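Microtubule-associated protein 1A/1B, light chain 3, putative (Trypanosoma brucei, PDB 3H9D) is a ubiquitin-like ATG8-family protein that probably becomes attached to membrane phosphatidylethanolamine and acts in autophagy. Local coordinates at residues Asp5-Lys9 and Ile34-Lys38. Residues are numbered along the deposited sequence; the frame is centred on the assembly and turned at random.
Sequences DSKYK and IICEK
The carboxylate of Glu37, on strand 31-38, grips the N-terminal end of helix 7-11 with both oxygens. OE2 receives the hydroxyl of Ser6 through its syn lone pair, with OG 2.6 Å from OE2. OE1 accepts the amide of Tyr8, N to OE1 2.9 Å. This donor comes from the syn side but 28° out of the carboxylate plane, and the bond is bent to 141° at the hydrogen. Ser6 is the N-cap: the same OG that donates to Glu37 accepts from Lys9 N at 3.0 Å in a nearly straight bond. Placing OG beside the carbonyl carbon, opposite the residue's own N (chi1 170°), lets it serve both partners.

Two residues back along the same strand, Ile35 adds apolar packing. Its CD1 sits over one face of the Tyr8 ring, 3.7 Å from the centroid, a CH-pi contact, while CG2 rests against Tyr8 CB at 3.8 Å. The ring also stacks with His12.

The contact thus fastens the N-terminal helical extension characteristic of ATG8 proteins onto the ubiquitin-like sheet. The amide N-H of Tyr8 and the hydroxyl of Ser6, donated to buried Glu37 at the start of a short helix, would be expected to favour its ionised form.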
ATOM      1  N   ASP A   5      -6.627  -0.975  -4.119  1.00 37.90           N
ATOM      2  CA  ASP A   5      -5.662  -1.599  -3.226  1.00 37.03           C
ATOM      3  C   ASP A   5      -6.176  -1.748  -1.796  1.00 34.40           C
ATOM      4  O   ASP A   5      -7.145  -1.089  -1.393  1.00 35.78           O
ATOM      5  CB  ASP A   5      -4.360  -0.797  -3.246  1.00 38.04           C
ATOM      6  CG  ASP A   5      -3.694  -0.802  -4.609  1.00 42.40           C
ATOM      7  OD1 ASP A   5      -2.932   0.144  -4.891  1.00 48.96           O
ATOM      8  OD2 ASP A   5      -3.923  -1.751  -5.394  1.00 48.38           O
ATOM      9  N   SER A   6      -5.516  -2.620  -1.041  1.00 30.85           N
ATOM     10  CA  SER A   6      -5.847  -2.881   0.360  1.00 26.81           C
ATOM     11  C   SER A   6      -5.616  -1.657   1.263  1.00 25.64           C
ATOM     12  O   SER A   6      -4.502  -1.114   1.333  1.00 23.40           O
ATOM     13  CB  SER A   6      -5.042  -4.083   0.860  1.00 24.78           C
ATOM     14  OG  SER A   6      -5.155  -4.233   2.260  1.00 23.09           O
ATOM     15  N   LYS A   7      -6.677  -1.231   1.949  1.00 23.40           N
ATOM     16  CA  LYS A   7      -6.571  -0.155   2.931  1.00 23.69           C
ATOM     17  C   LYS A   7      -5.770  -0.592   4.153  1.00 22.91           C
ATOM     18  O   LYS A   7      -5.101   0.232   4.793  1.00 23.34           O
ATOM     19  CB  LYS A   7      -7.950   0.352   3.360  1.00 23.58           C
ATOM     20  CG  LYS A   7      -8.673   1.234   2.344  1.00 27.47           C
ATOM     21  CD  LYS A   7      -9.805   1.976   3.043  1.00 33.01           C
ATOM     22  CE  LYS A   7     -10.890   2.432   2.083  1.00 37.94           C
ATOM     23  NZ  LYS A   7     -12.235   2.393   2.765  1.00 40.19           N
ATOM     24  N   TYR A   8      -5.833  -1.886   4.464  1.00 20.68           N
ATOM     25  CA  TYR A   8      -5.070  -2.466   5.582  1.00 20.47           C
ATOM     26  C   TYR A   8      -3.564  -2.499   5.306  1.00 19.74           C
ATOM     27  O   TYR A   8      -2.757  -2.111   6.149  1.00 19.84           O
ATOM     28  CB  TYR A   8      -5.574  -3.883   5.934  1.00 19.30           C
ATOM     29  CG  TYR A   8      -4.945  -4.445   7.195  1.00 17.78           C
ATOM     30  CD1 TYR A   8      -5.580  -4.295   8.441  1.00 18.31           C
ATOM     31  CD2 TYR A   8      -3.714  -5.106   7.155  1.00 14.78           C
ATOM     32  CE1 TYR A   8      -5.013  -4.794   9.597  1.00 17.04           C
ATOM     33  CE2 TYR A   8      -3.135  -5.616   8.304  1.00 16.92           C
ATOM     34  CZ  TYR A   8      -3.791  -5.455   9.526  1.00 21.70           C
ATOM     35  OH  TYR A   8      -3.224  -5.952  10.682  1.00 24.92           O
ATOM     36  N   LYS A   9      -3.177  -2.993   4.138  1.00 20.87           N
ATOM     37  CA  LYS A   9      -1.773  -2.971   3.756  1.00 20.22           C
ATOM     38  C   LYS A   9      -1.175  -1.559   3.887  1.00 21.09           C
ATOM     39  O   LYS A   9      -0.107  -1.388   4.460  1.00 21.51           O
ATOM     40  CB  LYS A   9      -1.611  -3.495   2.339  1.00 19.59           C
ATOM     41  CG  LYS A   9      -0.175  -3.603   1.889  1.00 21.82           C
ATOM     42  CD  LYS A   9      -0.068  -4.286   0.545  1.00 24.85           C
ATOM     43  CE  LYS A   9       0.185  -5.764   0.694  1.00 26.34           C
ATOM     44  NZ  LYS A   9       0.881  -6.273  -0.527  1.00 29.87           N
ATOM     45  N   ILE A  34      -5.978 -14.055   7.833  1.00 23.28           N
ATOM     46  CA  ILE A  34      -6.728 -13.545   6.697  1.00 23.15           C
ATOM     47  C   ILE A  34      -7.076 -12.064   6.894  1.00 21.99           C
ATOM     48  O   ILE A  34      -7.516 -11.655   7.974  1.00 19.59           O
ATOM     49  CB  ILE A  34      -8.009 -14.431   6.439  1.00 23.42           C
ATOM     50  CG1 ILE A  34      -7.699 -15.570   5.463  1.00 22.18           C
ATOM     51  CG2 ILE A  34      -9.177 -13.627   5.896  1.00 22.53           C
ATOM     52  CD1 ILE A  34      -6.993 -16.760   6.085  1.00 16.68           C
ATOM     53  N   ILE A  35      -6.841 -11.265   5.854  1.00 22.30           N
ATOM     54  CA  ILE A  35      -7.341  -9.874   5.808  1.00 21.65           C
ATOM     55  C   ILE A  35      -8.566  -9.838   4.884  1.00 21.80           C
ATOM     56  O   ILE A  35      -8.503 -10.295   3.749  1.00 21.43           O
ATOM     57  CB  ILE A  35      -6.249  -8.849   5.330  1.00 21.16           C
ATOM     58  CG1 ILE A  35      -4.995  -8.906   6.208  1.00 18.61           C
ATOM     59  CG2 ILE A  35      -6.800  -7.397   5.263  1.00 18.07           C
ATOM     60  CD1 ILE A  35      -5.224  -8.524   7.654  1.00 20.83           C
ATOM     61  N   CYS A  36      -9.672  -9.290   5.371  1.00 22.51           N
ATOM     62  CA  CYS A  36     -10.931  -9.339   4.634  1.00 23.22           C
ATOM     63  C   CYS A  36     -11.551  -7.957   4.499  1.00 23.29           C
ATOM     64  O   CYS A  36     -12.061  -7.396   5.481  1.00 24.02           O
ATOM     65  CB  CYS A  36     -11.901 -10.301   5.331  1.00 24.78           C
ATOM     66  SG  CYS A  36     -12.992 -11.182   4.214  1.00 27.10           S
ATOM     67  N   GLU A  37     -11.516  -7.409   3.280  1.00 21.76           N
ATOM     68  CA  GLU A  37     -11.974  -6.032   3.055  1.00 20.66           C
ATOM     69  C   GLU A  37     -13.041  -5.925   1.968  1.00 19.72           C
ATOM     70  O   GLU A  37     -13.084  -6.742   1.076  1.00 18.02           O
ATOM     71  CB  GLU A  37     -10.770  -5.131   2.746  1.00 21.23           C
ATOM     72  CG  GLU A  37      -9.725  -5.080   3.874  1.00 18.51           C
ATOM     73  CD  GLU A  37      -8.465  -4.343   3.459  1.00 19.44           C
ATOM     74  OE1 GLU A  37      -8.322  -3.155   3.815  1.00 20.12           O
ATOM     75  OE2 GLU A  37      -7.636  -4.941   2.755  1.00 18.25           O
ATOM     76  N   LYS A  38     -13.923  -4.930   2.049  1.00 21.70           N
ATOM     77  CA  LYS A  38     -14.973  -4.806   1.039  1.00 23.03           C
ATOM     78  C   LYS A  38     -14.409  -4.458  -0.336  1.00 24.36           C
ATOM     79  O   LYS A  38     -13.502  -3.626  -0.448  1.00 24.96           O
ATOM     80  CB  LYS A  38     -16.078  -3.810   1.446  1.00 21.12           C
ATOM     81  CG  LYS A  38     -15.696  -2.358   1.369  1.00 22.34           C
ATOM     82  CD  LYS A  38     -16.886  -1.435   1.485  1.00 21.33           C
ATOM     83  CE  LYS A  38     -17.488  -1.117   0.124  1.00 22.07           C
ATOM     84  NZ  LYS A  38     -18.633  -0.187   0.268  1.00 22.50           N
TER